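Local coordinates for fibronectin type III domain-containing protein (Simiduia agarivorans, PDB 6P2K), which probably hydrolyses xyloglucan-type beta-glucans as a glycoside hydrolase of family 74, through a catalytic region built of two seven-bladed beta-propellers, at residues N28-A33 with E47-T52; K72-T77 with L81-N86; G38-T43 with K396-T401; Y358-N363 with Y369-K374. All coordinates share one frame; numbering follows the deposited sequence.

Interaction 1: N28-A33 with E47-T52; sequences NVVYMA and ESWQIT. With PE3 (3,6,9,12,15,18,21,24,27,30,33,36,39-tridecaoxahentetracontane-1,41-diol), chain C.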
loop_
_atom_site.group_PDB
_atom_site.type_symbol
_atom_site.label_atom_id
_atom_site.label_comp_id
_atom_site.label_asym_id
_atom_site.label_seq_id
_atom_site.Cartn_x
_atom_site.Cartn_y
_atom_site.Cartn_z
ATOM N N ASN B 28 2.083 53.252 -10.125
ATOM C CA ASN B 28 2.456 52.137 -9.258
ATOM C C ASN B 28 2.461 52.504 -7.777
ATOM O O ASN B 28 2.858 51.674 -6.947
ATOM C CB ASN B 28 3.813 51.535 -9.648
ATOM C CG ASN B 28 3.849 51.087 -11.099
ATOM O OD1 ASN B 28 2.940 50.400 -11.566
ATOM N ND2 ASN B 28 4.891 51.486 -11.822
ATOM N N VAL B 29 2.014 53.704 -7.412
ATOM C CA VAL B 29 1.892 54.111 -6.015
ATOM C C VAL B 29 0.427 54.001 -5.608
ATOM O O VAL B 29 -0.438 54.671 -6.181
ATOM C CB VAL B 29 2.422 55.535 -5.789
ATOM C CG1 VAL B 29 2.165 55.961 -4.357
ATOM C CG2 VAL B 29 3.908 55.581 -6.094
ATOM N N VAL B 30 0.144 53.145 -4.625
ATOM C CA VAL B 30 -1.218 52.895 -4.168
ATOM C C VAL B 30 -1.248 52.837 -2.648
ATOM O O VAL B 30 -0.260 52.488 -1.993
ATOM C CB VAL B 30 -1.799 51.583 -4.748
ATOM C CG1 VAL B 30 -2.042 51.723 -6.241
ATOM C CG2 VAL B 30 -0.865 50.417 -4.461
ATOM N N TYR B 31 -2.410 53.170 -2.090
ATOM C CA TYR B 31 -2.666 53.090 -0.660
ATOM C C TYR B 31 -3.837 52.150 -0.426
ATOM O O TYR B 31 -4.790 52.129 -1.213
ATOM C CB TYR B 31 -2.960 54.470 -0.076
ATOM C CG TYR B 31 -1.776 55.402 -0.162
ATOM C CD1 TYR B 31 -1.527 56.138 -1.313
ATOM C CD2 TYR B 31 -0.892 55.527 0.900
ATOM C CE1 TYR B 31 -0.437 56.983 -1.396
ATOM C CE2 TYR B 31 0.199 56.369 0.827
ATOM C CZ TYR B 31 0.422 57.093 -0.320
ATOM O OH TYR B 31 1.513 57.925 -0.392
ATOM N N MET B 32 -3.757 51.363 0.644
ATOM C CA MET B 32 -4.806 50.414 0.992
ATOM C C MET B 32 -5.408 50.792 2.335
ATOM O O MET B 32 -4.677 51.053 3.299
ATOM C CB MET B 32 -4.279 48.980 1.041
ATOM C CG MET B 32 -5.387 47.947 1.192
ATOM S SD MET B 32 -5.523 47.318 2.873
ATOM C CE MET B 32 -4.040 46.334 2.920
ATOM N N ALA B 33 -6.735 50.806 2.396
ATOM C CA ALA B 33 -7.467 51.164 3.603
ATOM C C ALA B 33 -7.971 49.888 4.268
ATOM O O ALA B 33 -8.912 49.252 3.778
ATOM C CB ALA B 33 -8.623 52.106 3.276
ATOM N N GLU B 47 3.072 44.781 -5.250
ATOM C CA GLU B 47 3.935 43.611 -5.103
ATOM C C GLU B 47 4.459 43.487 -3.679
ATOM O O GLU B 47 4.759 42.377 -3.222
ATOM C CB GLU B 47 5.091 43.668 -6.103
ATOM C CG GLU B 47 4.701 43.260 -7.518
ATOM C CD GLU B 47 3.980 41.920 -7.569
ATOM O OE1 GLU B 47 2.913 41.838 -8.215
ATOM O OE2 GLU B 47 4.477 40.946 -6.964
ATOM N N SER B 48 4.566 44.605 -2.963
ATOM C CA SER B 48 4.906 44.603 -1.548
ATOM C C SER B 48 4.281 45.832 -0.907
ATOM O O SER B 48 4.213 46.899 -1.521
ATOM C CB SER B 48 6.420 44.602 -1.318
ATOM O OG SER B 48 6.984 45.855 -1.668
ATOM N N TRP B 49 3.821 45.669 0.332
ATOM C CA TRP B 49 3.127 46.717 1.066
ATOM C C TRP B 49 3.914 47.096 2.312
ATOM O O TRP B 49 4.537 46.241 2.949
ATOM C CB TRP B 49 1.716 46.269 1.465
ATOM C CG TRP B 49 0.829 45.962 0.304
ATOM C CD1 TRP B 49 0.691 44.759 -0.328
ATOM C CD2 TRP B 49 -0.052 46.870 -0.366
ATOM N NE1 TRP B 49 -0.220 44.864 -1.351
ATOM C CE2 TRP B 49 -0.691 46.151 -1.394
ATOM C CE3 TRP B 49 -0.362 48.224 -0.195
ATOM C CZ2 TRP B 49 -1.623 46.737 -2.247
ATOM C CZ3 TRP B 49 -1.286 48.806 -1.045
ATOM C CH2 TRP B 49 -1.904 48.063 -2.059
ATOM N N GLN B 50 3.868 48.380 2.662
ATOM C CA GLN B 50 4.541 48.898 3.844
ATOM C C GLN B 50 3.553 49.669 4.706
ATOM O O GLN B 50 2.622 50.299 4.199
ATOM C CB GLN B 50 5.717 49.822 3.476
ATOM C CG GLN B 50 6.896 49.132 2.809
ATOM C CD GLN B 50 6.638 48.812 1.348
ATOM O OE1 GLN B 50 6.974 47.727 0.869
ATOM N NE2 GLN B 50 6.036 49.757 0.633
ATOM N N ILE B 51 3.769 49.622 6.022
ATOM C CA ILE B 51 2.944 50.412 6.930
ATOM C C ILE B 51 3.235 51.898 6.738
ATOM O O ILE B 51 4.285 52.300 6.223
ATOM C CB ILE B 51 3.174 49.986 8.389
ATOM C CG1 ILE B 51 4.652 50.116 8.754
ATOM C CG2 ILE B 51 2.690 48.574 8.621
ATOM C CD1 ILE B 51 4.952 51.290 9.643
ATOM N N THR B 52 2.275 52.726 7.146
ATOM C CA THR B 52 2.466 54.171 7.142
ATOM C C THR B 52 2.400 54.709 8.567
ATOM O O THR B 52 2.554 53.946 9.527
ATOM C CB THR B 52 1.423 54.858 6.254
ATOM O OG1 THR B 52 0.133 54.755 6.863
ATOM C CG2 THR B 52 1.384 54.207 4.876
HETATM O O43 PE3 C . 7.392 56.209 7.610
HETATM C C42 PE3 C . 7.375 55.744 8.961
HETATM C C41 PE3 C . 6.590 54.435 9.016
HETATM O O40 PE3 C . 6.520 53.873 10.339
HETATM C C39 PE3 C . 5.861 54.712 11.300
HETATM C C38 PE3 C . 5.868 53.933 12.609
HETATM O O37 PE3 C . 5.228 54.666 13.663
#

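Interaction 2: K72-T77 with L81-N86; sequences KIFVGT and LHISTN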
loop_
_atom_site.group_PDB
_atom_site.type_symbol
_atom_site.label_atom_id
_atom_site.label_comp_id
_atom_site.label_asym_id
_atom_site.label_seq_id
_atom_site.Cartn_x
_atom_site.Cartn_y
_atom_site.Cartn_z
ATOM N N LYS B 72 1.068 65.284 0.176
ATOM C CA LYS B 72 -0.072 65.676 0.999
ATOM C C LYS B 72 -1.187 64.657 0.788
ATOM O O LYS B 72 -1.739 64.551 -0.310
ATOM C CB LYS B 72 -0.540 67.087 0.655
ATOM C CG LYS B 72 -1.571 67.638 1.625
ATOM C CD LYS B 72 -1.448 69.147 1.794
ATOM C CE LYS B 72 -2.161 69.895 0.680
ATOM N NZ LYS B 72 -2.176 71.363 0.931
ATOM N N ILE B 73 -1.515 63.912 1.842
ATOM C CA ILE B 73 -2.460 62.805 1.770
ATOM C C ILE B 73 -3.520 62.992 2.846
ATOM O O ILE B 73 -3.194 63.309 3.996
ATOM C CB ILE B 73 -1.751 61.448 1.945
ATOM C CG1 ILE B 73 -0.803 61.199 0.778
ATOM C CG2 ILE B 73 -2.761 60.318 2.077
ATOM C CD1 ILE B 73 0.375 60.351 1.149
ATOM N N PHE B 74 -4.780 62.791 2.475
ATOM C CA PHE B 74 -5.894 62.842 3.409
ATOM C C PHE B 74 -6.423 61.435 3.655
ATOM O O PHE B 74 -6.556 60.637 2.721
ATOM C CB PHE B 74 -7.012 63.743 2.884
ATOM C CG PHE B 74 -6.622 65.188 2.784
ATOM C CD1 PHE B 74 -6.757 66.033 3.874
ATOM C CD2 PHE B 74 -6.113 65.701 1.602
ATOM C CE1 PHE B 74 -6.394 67.368 3.785
ATOM C CE2 PHE B 74 -5.750 67.032 1.507
ATOM C CZ PHE B 74 -5.890 67.867 2.600
ATOM N N VAL B 75 -6.714 61.140 4.921
ATOM C CA VAL B 75 -7.178 59.826 5.354
ATOM C C VAL B 75 -8.424 60.022 6.203
ATOM O O VAL B 75 -8.366 60.661 7.261
ATOM C CB VAL B 75 -6.101 59.070 6.153
ATOM C CG1 VAL B 75 -6.648 57.740 6.650
ATOM C CG2 VAL B 75 -4.855 58.860 5.309
ATOM N N GLY B 76 -9.551 59.470 5.749
ATOM C CA GLY B 76 -10.791 59.532 6.487
ATOM C C GLY B 76 -10.988 58.281 7.318
ATOM O O GLY B 76 -10.960 57.165 6.793
ATOM N N THR B 77 -11.175 58.473 8.621
ATOM C CA THR B 77 -11.345 57.375 9.566
ATOM C C THR B 77 -12.652 57.539 10.334
ATOM O O THR B 77 -13.383 58.520 10.178
ATOM C CB THR B 77 -10.175 57.291 10.551
ATOM O OG1 THR B 77 -10.252 58.377 11.482
ATOM C CG2 THR B 77 -8.849 57.347 9.818
ATOM N N LEU B 81 -10.993 63.035 9.864
ATOM C CA LEU B 81 -9.971 63.172 8.838
ATOM C C LEU B 81 -8.591 63.335 9.464
ATOM O O LEU B 81 -8.431 63.997 10.494
ATOM C CB LEU B 81 -10.294 64.378 7.952
ATOM C CG LEU B 81 -9.700 64.493 6.549
ATOM C CD1 LEU B 81 -10.254 63.414 5.637
ATOM C CD2 LEU B 81 -10.003 65.871 5.992
ATOM N N HIS B 82 -7.593 62.715 8.840
ATOM C CA HIS B 82 -6.192 62.937 9.160
ATOM C C HIS B 82 -5.504 63.569 7.957
ATOM O O HIS B 82 -5.933 63.400 6.813
ATOM C CB HIS B 82 -5.472 61.630 9.531
ATOM C CG HIS B 82 -5.987 60.982 10.779
ATOM N ND1 HIS B 82 -7.281 60.527 10.903
ATOM C CD2 HIS B 82 -5.375 60.699 11.953
ATOM C CE1 HIS B 82 -7.447 59.996 12.102
ATOM N NE2 HIS B 82 -6.304 60.087 12.759
ATOM N N ILE B 83 -4.422 64.297 8.218
ATOM C CA ILE B 83 -3.654 64.936 7.156
ATOM C C ILE B 83 -2.179 64.607 7.345
ATOM O O ILE B 83 -1.647 64.708 8.456
ATOM C CB ILE B 83 -3.885 66.462 7.111
ATOM C CG1 ILE B 83 -3.160 67.076 5.910
ATOM C CG2 ILE B 83 -3.474 67.133 8.421
ATOM C CD1 ILE B 83 -3.365 68.574 5.771
ATOM N N SER B 84 -1.535 64.178 6.265
ATOM C CA SER B 84 -0.095 63.984 6.214
ATOM C C SER B 84 0.505 64.959 5.214
ATOM O O SER B 84 -0.060 65.186 4.138
ATOM C CB SER B 84 0.262 62.552 5.814
ATOM O OG SER B 84 1.668 62.398 5.710
ATOM N N THR B 85 1.645 65.542 5.576
ATOM C CA THR B 85 2.397 66.392 4.668
ATOM C C THR B 85 3.731 65.778 4.268
ATOM O O THR B 85 4.463 66.386 3.479
ATOM C CB THR B 85 2.629 67.773 5.290
ATOM O OG1 THR B 85 3.350 67.627 6.522
ATOM C CG2 THR B 85 1.304 68.460 5.564
ATOM N N ASN B 86 4.058 64.586 4.770
ATOM C CA ASN B 86 5.306 63.908 4.437
ATOM C C ASN B 86 5.051 62.595 3.704
ATOM O O ASN B 86 5.785 61.622 3.885
ATOM C CB ASN B 86 6.153 63.674 5.689
ATOM C CG ASN B 86 5.394 62.953 6.790
ATOM O OD1 ASN B 86 4.355 62.339 6.551
ATOM N ND2 ASN B 86 5.920 63.023 8.007
#

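Interaction 3: G38-T43 with K396-T401; sequences GVYKST and KGTEST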
loop_
_atom_site.group_PDB
_atom_site.type_symbol
_atom_site.label_atom_id
_atom_site.label_comp_id
_atom_site.label_asym_id
_atom_site.label_seq_id
_atom_site.Cartn_x
_atom_site.Cartn_y
_atom_site.Cartn_z
ATOM N N GLY B 38 -4.993 50.699 9.854
ATOM C CA GLY B 38 -4.714 51.979 9.235
ATOM C C GLY B 38 -4.429 51.814 7.753
ATOM O O GLY B 38 -5.022 50.971 7.070
ATOM N N VAL B 39 -3.493 52.614 7.250
ATOM C CA VAL B 39 -3.220 52.725 5.822
ATOM C C VAL B 39 -1.904 52.026 5.507
ATOM O O VAL B 39 -0.892 52.261 6.179
ATOM C CB VAL B 39 -3.173 54.198 5.375
ATOM C CG1 VAL B 39 -2.733 54.307 3.919
ATOM C CG2 VAL B 39 -4.523 54.857 5.581
ATOM N N TYR B 40 -1.919 51.170 4.486
ATOM C CA TYR B 40 -0.707 50.606 3.909
ATOM C C TYR B 40 -0.359 51.333 2.616
ATOM O O TYR B 40 -1.236 51.831 1.907
ATOM C CB TYR B 40 -0.864 49.117 3.605
ATOM C CG TYR B 40 -0.972 48.206 4.802
ATOM C CD1 TYR B 40 -2.209 47.891 5.349
ATOM C CD2 TYR B 40 0.164 47.632 5.366
ATOM C CE1 TYR B 40 -2.312 47.038 6.430
ATOM C CE2 TYR B 40 0.071 46.781 6.454
ATOM C CZ TYR B 40 -1.170 46.489 6.978
ATOM O OH TYR B 40 -1.273 45.640 8.052
ATOM N N LYS B 41 0.935 51.356 2.299
ATOM C CA LYS B 41 1.454 52.002 1.102
ATOM C C LYS B 41 2.271 51.005 0.290
ATOM O O LYS B 41 2.914 50.106 0.844
ATOM C CB LYS B 41 2.320 53.216 1.469
ATOM C CG LYS B 41 2.846 54.023 0.293
ATOM C CD LYS B 41 3.769 55.142 0.764
ATOM C CE LYS B 41 4.229 56.011 -0.400
ATOM N NZ LYS B 41 4.657 57.370 0.035
ATOM N N SER B 42 2.239 51.167 -1.032
ATOM C CA SER B 42 3.078 50.378 -1.922
ATOM C C SER B 42 3.510 51.249 -3.090
ATOM O O SER B 42 2.701 52.007 -3.638
ATOM C CB SER B 42 2.336 49.140 -2.445
ATOM O OG SER B 42 2.869 48.720 -3.693
ATOM N N THR B 43 4.784 51.142 -3.469
ATOM C CA THR B 43 5.310 51.865 -4.622
ATOM C C THR B 43 5.642 50.946 -5.792
ATOM O O THR B 43 6.279 51.389 -6.752
ATOM C CB THR B 43 6.550 52.675 -4.239
ATOM O OG1 THR B 43 7.626 51.782 -3.920
ATOM C CG2 THR B 43 6.264 53.572 -3.046
ATOM N N LYS B 396 2.358 39.629 1.507
ATOM C CA LYS B 396 3.021 40.706 0.786
ATOM C C LYS B 396 3.237 41.943 1.648
ATOM O O LYS B 396 3.610 42.993 1.121
ATOM C CB LYS B 396 2.230 41.076 -0.471
ATOM C CG LYS B 396 2.410 40.103 -1.632
ATOM C CD LYS B 396 1.774 40.648 -2.913
ATOM C CE LYS B 396 1.955 39.696 -4.086
ATOM N NZ LYS B 396 3.380 39.592 -4.515
ATOM N N GLY B 397 3.016 41.844 2.956
ATOM C CA GLY B 397 3.268 42.946 3.870
ATOM C C GLY B 397 2.080 43.381 4.703
ATOM O O GLY B 397 2.258 44.188 5.629
ATOM N N THR B 398 0.875 42.904 4.419
ATOM C CA THR B 398 -0.288 43.196 5.242
ATOM C C THR B 398 -0.749 41.934 5.955
ATOM O O THR B 398 -0.523 40.817 5.482
ATOM C CB THR B 398 -1.442 43.761 4.408
ATOM O OG1 THR B 398 -2.099 42.692 3.714
ATOM C CG2 THR B 398 -0.933 44.781 3.404
ATOM N N GLU B 399 -1.386 42.121 7.107
ATOM C CA GLU B 399 -2.047 41.027 7.808
ATOM C C GLU B 399 -3.229 41.605 8.568
ATOM O O GLU B 399 -3.065 42.550 9.346
ATOM C CB GLU B 399 -1.100 40.299 8.767
ATOM C CG GLU B 399 -0.244 41.206 9.635
ATOM C CD GLU B 399 1.004 41.695 8.926
ATOM O OE1 GLU B 399 1.712 40.847 8.343
ATOM O OE2 GLU B 399 1.287 42.913 8.966
ATOM N N SER B 400 -4.415 41.041 8.338
ATOM C CA SER B 400 -5.625 41.630 8.899
ATOM C C SER B 400 -6.584 40.574 9.437
ATOM O O SER B 400 -7.797 40.801 9.477
ATOM C CB SER B 400 -6.339 42.499 7.858
ATOM O OG SER B 400 -5.417 43.303 7.146
ATOM N N THR B 401 -6.065 39.429 9.876
ATOM C CA THR B 401 -6.916 38.350 10.350
ATOM C C THR B 401 -7.163 38.479 11.844
ATOM O O THR B 401 -6.281 38.896 12.600
ATOM C CB THR B 401 -6.295 36.981 10.064
ATOM O OG1 THR B 401 -5.050 36.860 10.768
ATOM C CG2 THR B 401 -6.060 36.798 8.572
HETATM O O HOH W 1 0.683 45.150 9.695
#

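Interaction 4: Y358-N363 with Y369-K374; sequences YYASHN and YSWQNK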
loop_
_atom_site.group_PDB
_atom_site.type_symbol
_atom_site.label_atom_id
_atom_site.label_comp_id
_atom_site.label_asym_id
_atom_site.label_seq_id
_atom_site.Cartn_x
_atom_site.Cartn_y
_atom_site.Cartn_z
ATOM N N TYR B 358 -6.530 42.982 -5.488
ATOM C CA TYR B 358 -6.327 42.438 -6.821
ATOM C C TYR B 358 -6.202 43.573 -7.822
ATOM O O TYR B 358 -6.906 44.581 -7.718
ATOM C CB TYR B 358 -7.484 41.515 -7.225
ATOM C CG TYR B 358 -7.308 40.085 -6.773
ATOM C CD1 TYR B 358 -7.689 39.687 -5.499
ATOM C CD2 TYR B 358 -6.761 39.131 -7.620
ATOM C CE1 TYR B 358 -7.528 38.376 -5.079
ATOM C CE2 TYR B 358 -6.598 37.822 -7.213
ATOM C CZ TYR B 358 -6.984 37.453 -5.943
ATOM O OH TYR B 358 -6.820 36.157 -5.535
ATOM N N TYR B 359 -5.308 43.401 -8.795
ATOM C CA TYR B 359 -5.128 44.370 -9.864
ATOM C C TYR B 359 -5.272 43.678 -11.210
ATOM O O TYR B 359 -4.742 42.581 -11.418
ATOM C CB TYR B 359 -3.759 45.058 -9.785
ATOM C CG TYR B 359 -3.501 46.005 -10.934
ATOM C CD1 TYR B 359 -4.016 47.294 -10.925
ATOM C CD2 TYR B 359 -2.752 45.607 -12.032
ATOM C CE1 TYR B 359 -3.785 48.162 -11.974
ATOM C CE2 TYR B 359 -2.518 46.466 -13.087
ATOM C CZ TYR B 359 -3.036 47.740 -13.051
ATOM O OH TYR B 359 -2.803 48.599 -14.099
ATOM N N ALA B 360 -5.983 44.328 -12.124
ATOM C CA ALA B 360 -6.187 43.821 -13.472
ATOM C C ALA B 360 -5.513 44.754 -14.464
ATOM O O ALA B 360 -5.739 45.966 -14.430
ATOM C CB ALA B 360 -7.677 43.701 -13.797
ATOM N N SER B 361 -4.678 44.195 -15.332
ATOM C CA SER B 361 -4.179 44.951 -16.467
ATOM C C SER B 361 -5.116 44.749 -17.653
ATOM O O SER B 361 -5.849 43.762 -17.733
ATOM C CB SER B 361 -2.753 44.532 -16.828
ATOM O OG SER B 361 -2.643 43.124 -16.934
ATOM N N HIS B 362 -5.095 45.708 -18.571
ATOM C CA HIS B 362 -6.041 45.744 -19.674
ATOM C C HIS B 362 -5.307 45.639 -21.004
ATOM O O HIS B 362 -4.272 46.281 -21.207
ATOM C CB HIS B 362 -6.877 47.028 -19.636
ATOM C CG HIS B 362 -7.897 47.117 -20.729
ATOM N ND1 HIS B 362 -7.909 48.137 -21.657
ATOM C CD2 HIS B 362 -8.941 46.312 -21.042
ATOM C CE1 HIS B 362 -8.915 47.956 -22.494
ATOM N NE2 HIS B 362 -9.557 46.856 -22.144
ATOM N N ASN B 363 -5.852 44.817 -21.899
ATOM C CA ASN B 363 -5.375 44.700 -23.272
ATOM C C ASN B 363 -6.374 45.432 -24.164
ATOM O O ASN B 363 -7.519 44.994 -24.311
ATOM C CB ASN B 363 -5.237 43.232 -23.675
ATOM C CG ASN B 363 -4.530 43.051 -25.010
ATOM O OD1 ASN B 363 -4.399 43.988 -25.799
ATOM N ND2 ASN B 363 -4.069 41.831 -25.267
ATOM N N TYR B 369 -8.959 41.517 -19.616
ATOM C CA TYR B 369 -8.375 41.878 -18.337
ATOM C C TYR B 369 -7.600 40.691 -17.787
ATOM O O TYR B 369 -8.036 39.542 -17.908
ATOM C CB TYR B 369 -9.456 42.318 -17.344
ATOM C CG TYR B 369 -10.114 43.627 -17.715
ATOM C CD1 TYR B 369 -11.199 43.661 -18.579
ATOM C CD2 TYR B 369 -9.643 44.830 -17.209
ATOM C CE1 TYR B 369 -11.799 44.856 -18.925
ATOM C CE2 TYR B 369 -10.237 46.031 -17.547
ATOM C CZ TYR B 369 -11.315 46.040 -18.407
ATOM O OH TYR B 369 -11.914 47.231 -18.750
ATOM N N SER B 370 -6.446 40.973 -17.193
ATOM C CA SER B 370 -5.568 39.951 -16.628
ATOM C C SER B 370 -5.424 40.236 -15.136
ATOM O O SER B 370 -4.716 41.167 -14.740
ATOM C CB SER B 370 -4.217 39.943 -17.338
ATOM O OG SER B 370 -3.417 38.863 -16.893
ATOM N N TRP B 371 -6.095 39.436 -14.314
ATOM C CA TRP B 371 -6.158 39.698 -12.885
ATOM C C TRP B 371 -4.921 39.164 -12.176
ATOM O O TRP B 371 -4.468 38.047 -12.442
ATOM C CB TRP B 371 -7.429 39.084 -12.298
ATOM C CG TRP B 371 -8.632 39.852 -12.733
ATOM C CD1 TRP B 371 -9.433 39.590 -13.808
ATOM C CD2 TRP B 371 -9.143 41.043 -12.131
ATOM N NE1 TRP B 371 -10.423 40.539 -13.900
ATOM C CE2 TRP B 371 -10.267 41.442 -12.882
ATOM C CE3 TRP B 371 -8.764 41.808 -11.023
ATOM C CZ2 TRP B 371 -11.016 42.569 -12.560
ATOM C CZ3 TRP B 371 -9.512 42.927 -10.704
ATOM C CH2 TRP B 371 -10.623 43.298 -11.472
ATOM N N GLN B 372 -4.379 39.975 -11.269
ATOM C CA GLN B 372 -3.125 39.689 -10.584
ATOM C C GLN B 372 -3.345 39.709 -9.079
ATOM O O GLN B 372 -3.983 40.626 -8.550
ATOM C CB GLN B 372 -2.042 40.703 -10.974
ATOM C CG GLN B 372 -1.804 40.818 -12.475
ATOM C CD GLN B 372 -0.906 41.993 -12.849
ATOM O OE1 GLN B 372 -0.095 42.456 -12.042
ATOM N NE2 GLN B 372 -1.047 42.476 -14.083
ATOM N N ASN B 373 -2.811 38.697 -8.399
ATOM C CA ASN B 373 -2.888 38.597 -6.946
ATOM C C ASN B 373 -1.919 39.599 -6.321
ATOM O O ASN B 373 -0.705 39.506 -6.529
ATOM C CB ASN B 373 -2.568 37.155 -6.534
ATOM C CG ASN B 373 -2.345 36.967 -5.033
ATOM O OD1 ASN B 373 -2.359 37.908 -4.237
ATOM N ND2 ASN B 373 -2.135 35.715 -4.646
ATOM N N LYS B 374 -2.454 40.552 -5.549
ATOM C CA LYS B 374 -1.649 41.602 -4.930
ATOM C C LYS B 374 -1.739 41.572 -3.407
ATOM O O LYS B 374 -1.580 42.602 -2.750
ATOM C CB LYS B 374 -2.060 42.979 -5.451
ATOM C CG LYS B 374 -1.851 43.174 -6.947
ATOM C CD LYS B 374 -0.369 43.211 -7.297
ATOM C CE LYS B 374 -0.158 43.543 -8.769
ATOM N NZ LYS B 374 1.226 44.014 -9.031
#

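Interaction 1: N28-A33 with E47-T52
M32 and W49 come closest in backbone across this contact, yet their CA atoms stay 8.8 Å apart, and no hydrogen bond joins 28-33 to 47-52. The gap is that of a four-stranded antiparallel propeller blade: strand 30-34 is its second strand, strand 50-51 its fourth, and strand 39-42 runs between them, so the contact bridges a strand by side chains alone. W49 spans the distance. It closes a turn whose sequence resembles an Asp-box, and with CG anti to its carbonyl carbon (chi1 -62°) its six-membered ring is sent toward strand 30-34. The outer corner of the indole does the touching. V30 CG2 meets W49 CH2 at 3.5 Å, and M32 CB lies 3.7 Å from W49 CZ3, both approaching the ring at a slant. Y31, between them, points the other way and packs on V63 and V65 of the neighbouring blade. At the far end of 47-52, a bound polyethylene glycol fragment passes I51, whose CD1 lies 3.1 Å from PE3 O40. The polar side of the indole is used as well: W49 NE1 is hydrogen-bonded to the backbone atom K374 O.

Interaction 2: K72-T77 with L81-N86
The hairpin formed by F74 with I83 and V75 with H82 supplies the two middle strands of a four-stranded antiparallel propeller blade, 72-77 and 80-84. Their short segments run at 158° to each other. I73 with S84 and V75 with H82 are the hydrogen-bonded pairs; I73 N to S84 O and V75 N to H82 O each measure 3.0 Å, and H82 N to V75 O is shorter at 2.7 Å. F74, L81 and I83 lie together on one face of the sheet. With CG anti to its carbonyl carbon (chi1 -66°), F74 lies alongside I83. The CD1-CE1 side of the ring, approached obliquely, serves both neighbours, CD1 lying 3.9 Å from L81 CD2 and CE1 lying 3.8 Å from I83 CD1. Beyond them, F74 and L81 pack on I105 of the next blade, with I115 and A117 also touching. Replacing F74 by alanine would probably leave L81 CD2 and I83 CD1 without the ring they share and open a gap toward I105 and I115. The face bearing I73, V75, H82 and S84 is more mixed. S84 OG is bonded to S90 O and S88 N, while H82 NE2 is hydrogen-bonded to V56 N. T77 crosses the imidazole nearly at a right angle and comes in at its edge, where T77 OG1, itself bonded to G80 O, sits 3.3 Å from H82 CE1.

Interaction 3: G38-T43 with K396-T401
Apolar contact between Y40 and T398 dominates this meeting of strand 39-42 with the loop 396-401, which leads from strand 388-395 to strand 403-409. It ties the first blade of one propeller to the loop entering the second, probably near the cleft between the propellers that holds the active site in family 74 relatives. T398 CG2 sits over the centre of the phenol ring, 3.6 Å from its centroid and only 9° off the normal, a well-formed CH-pi contact. A chi1 of 78° puts T398 OG1 between the backbone N and the carbonyl carbon, where it makes a weak hydrogen bond to A13 N, and leaves CG2 anti to the carbonyl carbon, turned onto the ring. M32 and W49 also touch T398, enclosing the methyl further.

Van der Waals contact with the loop backbone adds to this. G397 O lies 3.5 Å from Y40 CE2, at a slant to the ring. The backbone angles of G397 would jam a CB against the carbonyl oxygen of K396, so glycine suits this bend.

Polar contact passes through solvent. Y40 OH and E399 OE2 are 3.9 Å apart, too far for a direct bond, and one water lies between them, 2.6 Å from Y40 OH. The same water donates to E399 OE2, though the refined distance is unusually short and doubtful. Around the contact, K396 NZ forms a salt bridge with E47 and S400 OG bonds to E37.

The chemistry implies a ring gripped by shape, through the methyl capping its face, and by a water-mediated link at its hydroxyl.

Interaction 4: Y358-N363 with Y369-K374
Y359 with Q372 and S361 with S370 carry the main-chain bonds of this antiparallel hairpin, whose short segments 358-363 and 369-373 have N-to-C directions 156° apart. Y359 N gives to Q372 O at 3.1 Å. The return bond, Q372 N to Y359 O, is bent at the hydrogen, and its very short refined length is doubtful. S370 N reaches S361 O at 2.9 Å, and S361 N gives to S370 O at 3.1 Å. On the face bearing Y359, S361, S370 and Q372, Q372 NE2 gives a weak bond to S361 OG at 3.3 Å.

Many polar groups find their partners elsewhere. W371 NE1 bonds to I313 O, Y358 OH to D322 O, and Y369 OH to both E294 and R347, while H362 NE2 pairs with N367. K374 NZ forms a salt bridge with E47 OE1 and a hydrogen bond to N45 O, and S370 OG is hydrogen-bonded to K508 NZ of the second subunit.

A360, W371, Y369 and H362 share the opposite face. W371 has CG anti to its carbonyl carbon (chi1 -72°), which brings the indole against A360, whose CB lies over the six-membered ring, 3.4 Å from its centroid. With a serine in place of W371, I313 O would probably lose its donor and the A360 methyl the aromatic surface beneath it. H362 CD2 is set above the Y369 ring, 3.6 Å from CZ and displaced toward the rim, the two rings tilted at 38°.

This is the outer hairpin of a propeller blade, its third and fourth strands, with the fourth edge-most within the chain and one serine reaching another subunit.

In the fold
Interactions 1 and 3 share one blade, their centres about 6 Å apart: strand 39-42 lies between the two strands bridged by W49, and Q50 N probably bonds to K41 O at 2.7 Å. Interaction 2 belongs to the next blade, about 15 Å from interaction 1 centre to centre; its I73 meets Y31 of interaction 1, and its V75 packs on V39 of interaction 3. On the other flank, E47 OE1 and K374 NZ form a 2.9 Å salt bridge from interaction 1 to interaction 4, joining the first and seventh blades of the N-terminal propeller. Interactions 2 and 4 do not touch, their nearest atoms about 18 Å apart. The M32 side chain of interaction 1 is about 12 Å from a bound zinc ion.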